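Long-range contacts in Lmo0325 protein (Listeria monocytogenes EGD-e, PDB 4RYK), which probably binds DNA through an N-terminal helix-turn-helix domain, as a putative transcriptional regulator of the Rgg type: residues L13-R18 with G40-K45; G31-S36 with E54-R59; W159-V164 with E191-Y196. All coordinates share one frame; numbering follows the deposited sequence.

Interaction 1 (L13-R18 with G40-K45); sequences LIREIR and GFEKGK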
loop_
_atom_site.group_PDB
_atom_site.type_symbol
_atom_site.label_atom_id
_atom_site.label_comp_id
_atom_site.label_asym_id
_atom_site.label_seq_id
_atom_site.Cartn_x
_atom_site.Cartn_y
_atom_site.Cartn_z
ATOM N N LEU A 13 4.416 -6.694 -23.308
ATOM C CA LEU A 13 3.698 -5.669 -22.553
ATOM C C LEU A 13 4.423 -4.307 -22.598
ATOM O O LEU A 13 3.793 -3.250 -22.730
ATOM C CB LEU A 13 3.455 -6.113 -21.118
ATOM C CG LEU A 13 2.819 -5.057 -20.226
ATOM C CD1 LEU A 13 1.509 -4.560 -20.812
ATOM C CD2 LEU A 13 2.541 -5.664 -18.861
ATOM N N ILE A 14 5.749 -4.346 -22.507
ATOM C CA ILE A 14 6.519 -3.136 -22.591
ATOM C C ILE A 14 6.200 -2.450 -23.924
ATOM O O ILE A 14 5.998 -1.271 -23.963
ATOM C CB ILE A 14 8.036 -3.382 -22.498
ATOM C CG1 ILE A 14 8.464 -3.854 -21.088
ATOM C CG2 ILE A 14 8.796 -2.099 -22.825
ATOM C CD1 ILE A 14 8.341 -2.796 -20.000
ATOM N N ARG A 15 6.159 -3.219 -24.998
ATOM C CA ARG A 15 5.855 -2.673 -26.308
ATOM C C ARG A 15 4.521 -1.946 -26.319
ATOM O O ARG A 15 4.425 -0.816 -26.796
ATOM C CB ARG A 15 5.867 -3.787 -27.343
ATOM C CG ARG A 15 5.112 -3.456 -28.623
ATOM C CD ARG A 15 4.832 -4.726 -29.395
ATOM N NE ARG A 15 4.227 -4.412 -30.670
ATOM C CZ ARG A 15 2.973 -4.039 -30.795
ATOM N NH1 ARG A 15 2.190 -3.936 -29.717
ATOM N NH2 ARG A 15 2.535 -3.761 -31.975
ATOM N N GLU A 16 3.506 -2.590 -25.769
ATOM C CA GLU A 16 2.156 -2.029 -25.753
ATOM C C GLU A 16 2.133 -0.750 -24.934
ATOM O O GLU A 16 1.534 0.260 -25.327
ATOM C CB GLU A 16 1.214 -3.083 -25.211
ATOM C CG GLU A 16 -0.099 -2.549 -24.711
ATOM C CD GLU A 16 -1.007 -3.663 -24.183
ATOM O OE1 GLU A 16 -1.783 -3.402 -23.217
ATOM O OE2 GLU A 16 -0.941 -4.796 -24.740
ATOM N N ILE A 17 2.820 -0.762 -23.790
ATOM C CA ILE A 17 2.866 0.447 -22.991
ATOM C C ILE A 17 3.620 1.577 -23.686
ATOM O O ILE A 17 3.161 2.727 -23.724
ATOM C CB ILE A 17 3.479 0.205 -21.595
ATOM C CG1 ILE A 17 2.561 -0.693 -20.753
ATOM C CG2 ILE A 17 3.652 1.526 -20.882
ATOM C CD1 ILE A 17 3.285 -1.346 -19.573
ATOM N N ARG A 18 4.783 1.233 -24.210
ATOM C CA ARG A 18 5.560 2.165 -25.003
ATOM C C ARG A 18 4.729 2.806 -26.106
ATOM O O ARG A 18 4.706 4.044 -26.238
ATOM C CB ARG A 18 6.796 1.463 -25.600
ATOM C CG ARG A 18 7.558 2.333 -26.543
ATOM C CD ARG A 18 8.762 1.639 -27.131
ATOM N NE ARG A 18 8.444 0.604 -28.096
ATOM C CZ ARG A 18 7.994 0.801 -29.333
ATOM N NH1 ARG A 18 7.718 2.023 -29.779
ATOM N NH2 ARG A 18 7.788 -0.249 -30.119
ATOM N N GLY A 40 13.759 -8.012 -30.724
ATOM C CA GLY A 40 13.537 -9.351 -30.202
ATOM C C GLY A 40 12.820 -9.390 -28.867
ATOM O O GLY A 40 11.873 -10.155 -28.693
ATOM N N PHE A 41 13.266 -8.564 -27.927
ATOM C CA PHE A 41 12.646 -8.487 -26.594
ATOM C C PHE A 41 11.172 -8.162 -26.726
ATOM O O PHE A 41 10.351 -8.770 -26.060
ATOM C CB PHE A 41 13.357 -7.397 -25.787
ATOM C CG PHE A 41 12.686 -7.002 -24.509
ATOM C CD1 PHE A 41 12.536 -7.915 -23.463
ATOM C CD2 PHE A 41 12.275 -5.683 -24.313
ATOM C CE1 PHE A 41 11.947 -7.540 -22.275
ATOM C CE2 PHE A 41 11.682 -5.303 -23.124
ATOM C CZ PHE A 41 11.514 -6.245 -22.101
ATOM N N GLU A 42 10.823 -7.208 -27.595
ATOM C CA GLU A 42 9.411 -6.801 -27.761
ATOM C C GLU A 42 8.539 -7.864 -28.436
ATOM O O GLU A 42 7.333 -7.839 -28.294
ATOM C CB GLU A 42 9.303 -5.445 -28.463
ATOM C CG GLU A 42 9.780 -4.299 -27.569
ATOM C CD GLU A 42 9.284 -2.928 -28.010
ATOM O OE1 GLU A 42 8.870 -2.790 -29.176
ATOM O OE2 GLU A 42 9.291 -2.000 -27.171
ATOM N N LYS A 43 9.146 -8.821 -29.116
ATOM C CA LYS A 43 8.426 -9.983 -29.655
ATOM C C LYS A 43 8.460 -11.174 -28.742
ATOM O O LYS A 43 7.972 -12.237 -29.105
ATOM C CB LYS A 43 9.044 -10.412 -30.985
ATOM C CG LYS A 43 9.003 -9.288 -31.988
ATOM C CD LYS A 43 9.549 -9.689 -33.345
ATOM C CE LYS A 43 9.132 -8.647 -34.371
ATOM N NZ LYS A 43 9.697 -8.977 -35.698
ATOM N N GLY A 44 9.074 -11.042 -27.579
ATOM C CA GLY A 44 9.202 -12.173 -26.678
ATOM C C GLY A 44 10.256 -13.173 -27.104
ATOM O O GLY A 44 10.218 -14.326 -26.723
ATOM N N LYS A 45 11.213 -12.751 -27.898
ATOM C CA LYS A 45 12.242 -13.662 -28.288
ATOM C C LYS A 45 13.501 -13.573 -27.447
ATOM O O LYS A 45 14.398 -14.371 -27.635
ATOM C CB LYS A 45 12.543 -13.500 -29.776
ATOM C CG LYS A 45 11.520 -14.207 -30.658
ATOM C CD LYS A 45 11.367 -15.663 -30.211
ATOM C CE LYS A 45 10.789 -16.580 -31.274
ATOM N NZ LYS A 45 9.342 -16.785 -31.016
#
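The guanidinium of Arg18 and the carboxylate of Glu42 meet edge to edge, their planes only 10° apart. Arg18 grips the acid side-on: NE donates to Glu42 OE2 at 2.9 Å with an N-H...O angle of 165°, and NH2 reaches Glu42 OE1 at 2.9 Å. Each oxygen accepts through its syn lone pair, and this paired salt bridge resists rotation of either group. Across the flat of the carboxylate, rather than in its plane, comes the aliphatic base of Arg15, whose CB packs against Glu42 CD at 3.6 Å. The third flat group, the ring of Phe41, is approached obliquely by Ile14, with CG1 at 4.0 Å from CZ.

Arg18 leaves the helix with CG anti to the backbone N and bends at chi3 (72°), which turns NE and NH2 to face the acid. Both carboxylate oxygens have further donors: OE1 bonds to Gln25 NE2 and OE2 to the hydroxyl of Tyr29, while Arg18 NH1 bonds to Leu23 O. Four bonds thus hold a buried carboxylate, and the neighbouring arginine would be expected to stabilise it in its ionised form. Beyond Glu42 the chain leaves helical geometry at Gly44, whose positive phi closes a Schellman motif. The contact joins helix 35-42 to helix 10-20 within the helix-turn-helix domain; helix 25-29 supplies Tyr29 beside Ile14 and Phe41, and Ile14 also packs on Phe53 and Leu57 of helix 50-60 and on Phe67 of helix 64-71.

Interaction 2 (G31-S36 with E54-R59); sequences GIISRS and EEILKR. With GLC (alpha-D-glucopyranose), chain B.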
loop_
_atom_site.group_PDB
_atom_site.type_symbol
_atom_site.label_atom_id
_atom_site.label_comp_id
_atom_site.label_asym_id
_atom_site.label_seq_id
_atom_site.Cartn_x
_atom_site.Cartn_y
_atom_site.Cartn_z
ATOM N N GLY A 31 21.189 3.164 -25.363
ATOM C CA GLY A 31 22.108 3.094 -24.239
ATOM C C GLY A 31 21.773 1.953 -23.289
ATOM O O GLY A 31 22.505 1.710 -22.338
ATOM N N ILE A 32 20.688 1.217 -23.524
ATOM C CA ILE A 32 20.386 0.090 -22.614
ATOM C C ILE A 32 20.676 -1.213 -23.342
ATOM O O ILE A 32 21.495 -2.000 -22.911
ATOM C CB ILE A 32 18.920 0.141 -22.116
ATOM C CG1 ILE A 32 18.683 1.400 -21.271
ATOM C CG2 ILE A 32 18.561 -1.088 -21.290
ATOM C CD1 ILE A 32 17.228 1.731 -21.079
ATOM N N ILE A 33 20.012 -1.403 -24.478
ATOM C CA ILE A 33 20.267 -2.529 -25.356
ATOM C C ILE A 33 20.147 -2.082 -26.805
ATOM O O ILE A 33 19.515 -1.075 -27.112
ATOM C CB ILE A 33 19.252 -3.651 -25.154
ATOM C CG1 ILE A 33 17.796 -3.105 -25.252
ATOM C CG2 ILE A 33 19.508 -4.329 -23.825
ATOM C CD1 ILE A 33 16.719 -4.167 -25.263
ATOM N N SER A 34 20.690 -2.891 -27.688
ATOM C CA SER A 34 20.773 -2.543 -29.068
ATOM C C SER A 34 19.434 -2.672 -29.736
ATOM O O SER A 34 18.487 -3.302 -29.229
ATOM C CB SER A 34 21.731 -3.478 -29.770
ATOM O OG SER A 34 21.172 -4.770 -29.749
ATOM N N ARG A 35 19.405 -2.084 -30.908
ATOM C CA ARG A 35 18.234 -2.036 -31.706
ATOM C C ARG A 35 17.614 -3.399 -31.879
ATOM O O ARG A 35 16.460 -3.601 -31.562
ATOM C CB ARG A 35 18.580 -1.423 -33.070
ATOM C CG ARG A 35 17.451 -1.442 -34.109
ATOM C CD ARG A 35 16.340 -0.404 -33.869
ATOM N NE ARG A 35 16.379 0.193 -32.520
ATOM C CZ ARG A 35 15.630 -0.168 -31.467
ATOM N NH1 ARG A 35 14.714 -1.151 -31.573
ATOM N NH2 ARG A 35 15.817 0.462 -30.285
ATOM N N SER A 36 18.373 -4.349 -32.375
ATOM C CA SER A 36 17.769 -5.625 -32.701
ATOM C C SER A 36 17.471 -6.431 -31.464
ATOM O O SER A 36 16.550 -7.242 -31.449
ATOM C CB SER A 36 18.668 -6.415 -33.622
ATOM O OG SER A 36 19.957 -6.432 -33.086
ATOM N N GLU A 54 14.943 -2.932 -15.248
ATOM C CA GLU A 54 14.712 -1.748 -14.410
ATOM C C GLU A 54 15.006 -0.471 -15.193
ATOM O O GLU A 54 14.305 0.531 -15.044
ATOM C CB GLU A 54 15.584 -1.745 -13.149
ATOM C CG GLU A 54 15.362 -2.872 -12.150
ATOM C CD GLU A 54 15.931 -2.501 -10.757
ATOM O OE1 GLU A 54 17.018 -3.008 -10.344
ATOM O OE2 GLU A 54 15.318 -1.656 -10.074
ATOM N N GLU A 55 16.043 -0.484 -16.026
ATOM C CA GLU A 55 16.379 0.731 -16.793
ATOM C C GLU A 55 15.316 1.008 -17.833
ATOM O O GLU A 55 14.953 2.166 -18.081
ATOM C CB GLU A 55 17.747 0.597 -17.450
ATOM C CG GLU A 55 18.881 0.466 -16.439
ATOM C CD GLU A 55 20.197 0.100 -17.082
ATOM O OE1 GLU A 55 20.488 0.551 -18.208
ATOM O OE2 GLU A 55 20.972 -0.641 -16.440
ATOM N N ILE A 56 14.802 -0.047 -18.451
ATOM C CA ILE A 56 13.742 0.117 -19.474
ATOM C C ILE A 56 12.479 0.657 -18.830
ATOM O O ILE A 56 11.835 1.570 -19.338
ATOM C CB ILE A 56 13.465 -1.226 -20.179
ATOM C CG1 ILE A 56 14.663 -1.560 -21.076
ATOM C CG2 ILE A 56 12.185 -1.140 -20.975
ATOM C CD1 ILE A 56 14.784 -3.032 -21.442
ATOM N N LEU A 57 12.129 0.108 -17.674
ATOM C CA LEU A 57 10.948 0.592 -16.950
ATOM C C LEU A 57 11.022 2.061 -16.658
ATOM O O LEU A 57 10.004 2.780 -16.679
ATOM C CB LEU A 57 10.776 -0.165 -15.644
ATOM C CG LEU A 57 10.181 -1.562 -15.757
ATOM C CD1 LEU A 57 10.123 -2.142 -14.343
ATOM C CD2 LEU A 57 8.817 -1.583 -16.414
ATOM N N LYS A 58 12.226 2.530 -16.351
ATOM C CA LYS A 58 12.407 3.933 -16.095
ATOM C C LYS A 58 12.143 4.753 -17.343
ATOM O O LYS A 58 11.589 5.839 -17.284
ATOM C CB LYS A 58 13.822 4.226 -15.564
ATOM C CG LYS A 58 13.812 5.089 -14.329
ATOM C CD LYS A 58 15.131 5.858 -14.112
ATOM C CE LYS A 58 16.260 4.929 -13.694
ATOM N NZ LYS A 58 15.839 4.116 -12.516
ATOM N N ARG A 59 12.509 4.229 -18.478
ATOM C CA ARG A 59 12.292 4.958 -19.725
ATOM C C ARG A 59 10.814 5.077 -20.126
ATOM O O ARG A 59 10.449 5.950 -20.939
ATOM C CB ARG A 59 13.074 4.283 -20.840
ATOM C CG ARG A 59 14.577 4.382 -20.700
ATOM C CD ARG A 59 15.064 5.736 -21.180
ATOM N NE ARG A 59 16.493 5.799 -21.040
ATOM C CZ ARG A 59 17.352 5.370 -21.942
ATOM N NH1 ARG A 59 16.953 4.841 -23.083
ATOM N NH2 ARG A 59 18.638 5.474 -21.693
HETATM C C1 GLC B . 24.609 -1.810 -26.690
HETATM C C2 GLC B . 25.254 -1.729 -25.290
HETATM C C3 GLC B . 24.840 -0.454 -24.584
HETATM C C4 GLC B . 24.998 0.614 -25.646
HETATM C C5 GLC B . 23.679 0.462 -26.412
HETATM C C6 GLC B . 23.460 1.409 -27.585
HETATM O O2 GLC B . 24.890 -2.841 -24.472
HETATM O O3 GLC B . 25.602 -0.193 -23.410
HETATM O O4 GLC B . 25.274 1.888 -25.049
HETATM O O5 GLC B . 23.524 -0.886 -26.895
HETATM O O6 GLC B . 22.050 1.679 -27.556
#
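This is a mixed contact in the helix-turn-helix domain, in which an isoleucine from the turn leading into helix 35-42 packs on another isoleucine, the stem and oxygen of a glutamate and the face of an arginine. Ile32 packs onto helix 50-60 in this way. Its CG1 branch lies anti to the carbonyl carbon (chi1 -64°) and continues extended, carrying CD1 over the guanidinium of Arg59, where it rests 3.7 Å above the plane and over its centre. The other branch, CG2, meets Ile56 CG1 at 3.9 Å. Glu55 runs past Ile32 in the opposite direction: its CB lies 3.8 Å from Ile32 CD1, and its OE1 is 3.7 Å from Ile32 CG1. Ile33 adds a looser touch, CD1 to Ile56 CD1 at 4.4 Å.

The methyl group over Arg59 packs on a flat group that is itself tethered. Arg59 bends at chi2 (-80°), bringing its guanidinium back toward the turn, where NH1 donates to the carbonyl oxygen of Thr30 and makes weaker bonds to Val28 O and Glu27 O. These acceptors lie in the last turn of helix 25-29 and just after it, so one arginine both bonds there and offers a face to Ile32.

On its other side the turn meets a sugar. Gly31 gives its backbone N to O6 of the bound glucose at 2.8 Å, and a bound fructose touches Ser34, the N-cap of helix 35-42. Leu52 of helix 50-60 also touches Ile32 and Ile33, while Ile56 reaches Tyr29 of helix 25-29 and Ile14 of helix 10-20. Helix 50-60 further joins the second subunit, through salt bridges from Glu54 to Arg72 and from Lys58 to Asp79 of that subunit.

Interaction 3 (W159-V164 with E191-Y196); sequences WTLEEV and EKYRYY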
loop_
_atom_site.group_PDB
_atom_site.type_symbol
_atom_site.label_atom_id
_atom_site.label_comp_id
_atom_site.label_asym_id
_atom_site.label_seq_id
_atom_site.Cartn_x
_atom_site.Cartn_y
_atom_site.Cartn_z
ATOM N N TRP A 159 13.840 -11.758 10.429
ATOM C CA TRP A 159 12.593 -12.186 9.801
ATOM C C TRP A 159 12.317 -11.320 8.581
ATOM O O TRP A 159 12.631 -10.142 8.586
ATOM C CB TRP A 159 11.478 -12.031 10.782
ATOM C CG TRP A 159 11.388 -13.082 11.841
ATOM C CD1 TRP A 159 12.336 -13.966 12.228
ATOM C CD2 TRP A 159 10.291 -13.269 12.728
ATOM N NE1 TRP A 159 11.880 -14.743 13.289
ATOM C CE2 TRP A 159 10.641 -14.303 13.634
ATOM C CE3 TRP A 159 9.046 -12.675 12.841
ATOM C CZ2 TRP A 159 9.768 -14.774 14.597
ATOM C CZ3 TRP A 159 8.189 -13.115 13.832
ATOM C CH2 TRP A 159 8.557 -14.170 14.697
ATOM N N THR A 160 11.792 -11.921 7.528
ATOM C CA THR A 160 11.107 -11.175 6.502
ATOM C C THR A 160 9.616 -11.272 6.798
ATOM O O THR A 160 9.220 -11.812 7.833
ATOM C CB THR A 160 11.425 -11.742 5.113
ATOM O OG1 THR A 160 10.845 -13.031 4.998
ATOM C CG2 THR A 160 12.948 -11.854 4.927
ATOM N N LEU A 161 8.762 -10.719 5.933
ATOM C CA LEU A 161 7.342 -10.704 6.271
ATOM C C LEU A 161 6.720 -12.089 6.302
ATOM O O LEU A 161 5.719 -12.303 6.982
ATOM C CB LEU A 161 6.568 -9.792 5.345
ATOM C CG LEU A 161 7.019 -8.349 5.463
ATOM C CD1 LEU A 161 6.229 -7.485 4.493
ATOM C CD2 LEU A 161 6.883 -7.772 6.855
ATOM N N GLU A 162 7.302 -13.037 5.588
ATOM C CA GLU A 162 6.841 -14.423 5.664
ATOM C C GLU A 162 6.792 -14.920 7.125
ATOM O O GLU A 162 5.835 -15.543 7.544
ATOM C CB GLU A 162 7.754 -15.314 4.806
ATOM C CG GLU A 162 7.440 -16.808 4.887
ATOM C CD GLU A 162 6.177 -17.156 4.122
ATOM O OE1 GLU A 162 5.656 -16.300 3.357
ATOM O OE2 GLU A 162 5.713 -18.282 4.228
ATOM N N GLU A 163 7.824 -14.644 7.909
ATOM C CA GLU A 163 7.853 -15.136 9.282
ATOM C C GLU A 163 6.895 -14.372 10.146
ATOM O O GLU A 163 6.305 -14.935 11.066
ATOM C CB GLU A 163 9.270 -15.073 9.856
ATOM C CG GLU A 163 10.209 -16.130 9.282
ATOM C CD GLU A 163 10.695 -15.783 7.863
ATOM O OE1 GLU A 163 11.011 -14.607 7.586
ATOM O OE2 GLU A 163 10.759 -16.674 6.997
ATOM N N VAL A 164 6.690 -13.098 9.840
ATOM C CA VAL A 164 5.684 -12.286 10.528
ATOM C C VAL A 164 4.306 -12.923 10.337
ATOM O O VAL A 164 3.535 -13.077 11.278
ATOM C CB VAL A 164 5.640 -10.813 10.022
ATOM C CG1 VAL A 164 4.590 -10.068 10.746
ATOM C CG2 VAL A 164 6.954 -10.116 10.292
ATOM N N GLU A 191 10.971 -2.600 12.972
ATOM C CA GLU A 191 11.676 -1.340 12.928
ATOM C C GLU A 191 12.126 -0.960 11.501
ATOM O O GLU A 191 12.189 0.184 11.185
ATOM C CB GLU A 191 12.893 -1.376 13.909
ATOM C CG GLU A 191 12.498 -1.280 15.385
ATOM C CD GLU A 191 11.882 0.089 15.742
ATOM O OE1 GLU A 191 12.189 1.079 15.035
ATOM O OE2 GLU A 191 11.088 0.193 16.720
ATOM N N LYS A 192 12.466 -1.931 10.673
ATOM C CA LYS A 192 12.737 -1.710 9.243
ATOM C C LYS A 192 11.441 -1.482 8.479
ATOM O O LYS A 192 11.263 -0.496 7.746
ATOM C CB LYS A 192 13.377 -2.954 8.638
ATOM C CG LYS A 192 14.573 -3.519 9.366
ATOM C CD LYS A 192 15.679 -2.481 9.408
ATOM C CE LYS A 192 16.847 -2.919 10.285
ATOM N NZ LYS A 192 17.688 -3.945 9.608
ATOM N N TYR A 193 10.501 -2.383 8.705
ATOM C CA TYR A 193 9.348 -2.491 7.845
ATOM C C TYR A 193 8.229 -1.488 8.140
ATOM O O TYR A 193 7.260 -1.434 7.402
ATOM C CB TYR A 193 8.765 -3.905 7.873
ATOM C CG TYR A 193 9.536 -4.955 7.133
ATOM C CD1 TYR A 193 9.542 -4.990 5.758
ATOM C CD2 TYR A 193 10.246 -5.962 7.811
ATOM C CE1 TYR A 193 10.235 -5.963 5.053
ATOM C CE2 TYR A 193 10.953 -6.959 7.106
ATOM C CZ TYR A 193 10.939 -6.949 5.736
ATOM O OH TYR A 193 11.599 -7.894 4.983
ATOM N N ARG A 194 8.343 -0.712 9.212
ATOM C CA ARG A 194 7.252 0.177 9.571
ATOM C C ARG A 194 7.153 1.292 8.536
ATOM O O ARG A 194 6.132 1.914 8.455
ATOM C CB ARG A 194 7.422 0.785 10.965
ATOM C CG ARG A 194 8.704 1.561 11.189
ATOM C CD ARG A 194 8.906 1.829 12.677
ATOM N NE ARG A 194 8.124 2.991 13.028
ATOM C CZ ARG A 194 8.586 4.086 13.602
ATOM N NH1 ARG A 194 9.859 4.182 13.968
ATOM N NH2 ARG A 194 7.749 5.083 13.839
ATOM N N TYR A 195 8.206 1.541 7.782
ATOM C CA TYR A 195 8.144 2.491 6.683
ATOM C C TYR A 195 7.762 1.835 5.329
ATOM O O TYR A 195 7.806 2.471 4.281
ATOM C CB TYR A 195 9.456 3.302 6.599
ATOM C CG TYR A 195 9.829 3.994 7.917
ATOM C CD1 TYR A 195 10.593 3.321 8.870
ATOM C CD2 TYR A 195 9.379 5.289 8.226
ATOM C CE1 TYR A 195 10.935 3.915 10.084
ATOM C CE2 TYR A 195 9.730 5.899 9.430
ATOM C CZ TYR A 195 10.504 5.193 10.355
ATOM O OH TYR A 195 10.859 5.717 11.573
ATOM N N TYR A 196 7.429 0.554 5.341
ATOM C CA TYR A 196 7.017 -0.127 4.133
ATOM C C TYR A 196 5.466 -0.107 4.142
ATOM O O TYR A 196 4.814 -0.561 5.080
ATOM C CB TYR A 196 7.588 -1.539 4.110
ATOM C CG TYR A 196 7.281 -2.405 2.899
ATOM C CD1 TYR A 196 7.303 -1.894 1.602
ATOM C CD2 TYR A 196 7.061 -3.761 3.054
ATOM C CE1 TYR A 196 7.022 -2.705 0.516
ATOM C CE2 TYR A 196 6.777 -4.569 1.985
ATOM C CZ TYR A 196 6.768 -4.045 0.720
ATOM O OH TYR A 196 6.486 -4.901 -0.318
HETATM O O HOH W 1 14.039 -8.375 6.008
#
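Leu161 and Tyr193 meet methyl to ring face, and the leucine can be followed outward. From CB, its CG departs anti to the carbonyl carbon (chi1 -63°) and comes within 4.0 Å of Tyr193 CE1. There the chain forks. CD2 settles over the middle of the Tyr193 ring, 3.8 Å from its centroid and 9° off the ring normal, a well-centred CH-pi contact. CD1 goes the other way, to the edge of the Tyr196 ring, where it lies in plane at 3.9 Å from CE2. One leucine therefore wedges between two tyrosines, against a face of the first and a rim of the second.

The Tyr193 ring is met at its own edge by the carbonyl oxygen of Trp159, and its hydroxyl lies alongside Thr160, with OH 3.6 Å from Thr160 CA. A water 2.7 Å from Tyr193 OH also donates a weak bond to Trp159 O, linking the two segments. Thr160 is the N-cap of helix 161-170; its backbone N is bonded to Glu163 OE1 at 2.8 Å, while its OG1 bonds to Lys21 of the second subunit. The type I turn from Tyr193 to Tyr196 brings both rings to the leucine.

Within the Rgg-type C-terminal domain the joint thus rests on dispersion and CH-pi contact, with polar atoms satisfied at its border. Several of these bond to the second subunit: Tyr196 OH to its Asp65 and Leu161 N to its Glu66, while the Tyr196 ring stacks on Phe69 of that subunit.

Overall arrangement
From the N terminus, interaction 1 brings helix 10-20 onto the end of helix 35-42, closing a loop that contains helix 25-29. Interaction 2 starts inside that loop, at residues 31-36, and closes beyond it on helix 50-60, so the two cross along the chain. They also touch in space, Ile14 CD1 lying 3.8 Å from Leu57 CD2, and together tie three helices of the helix-turn-helix domain into one core. Interaction 3 follows in series, in the C-terminal domain, closing a separate loop of 26 mostly helical residues between helix 161-170 and the end of helix 176-193, its centre 32 Å from that of interaction 2. Both interactions 2 and 3 have neighbours on the second subunit.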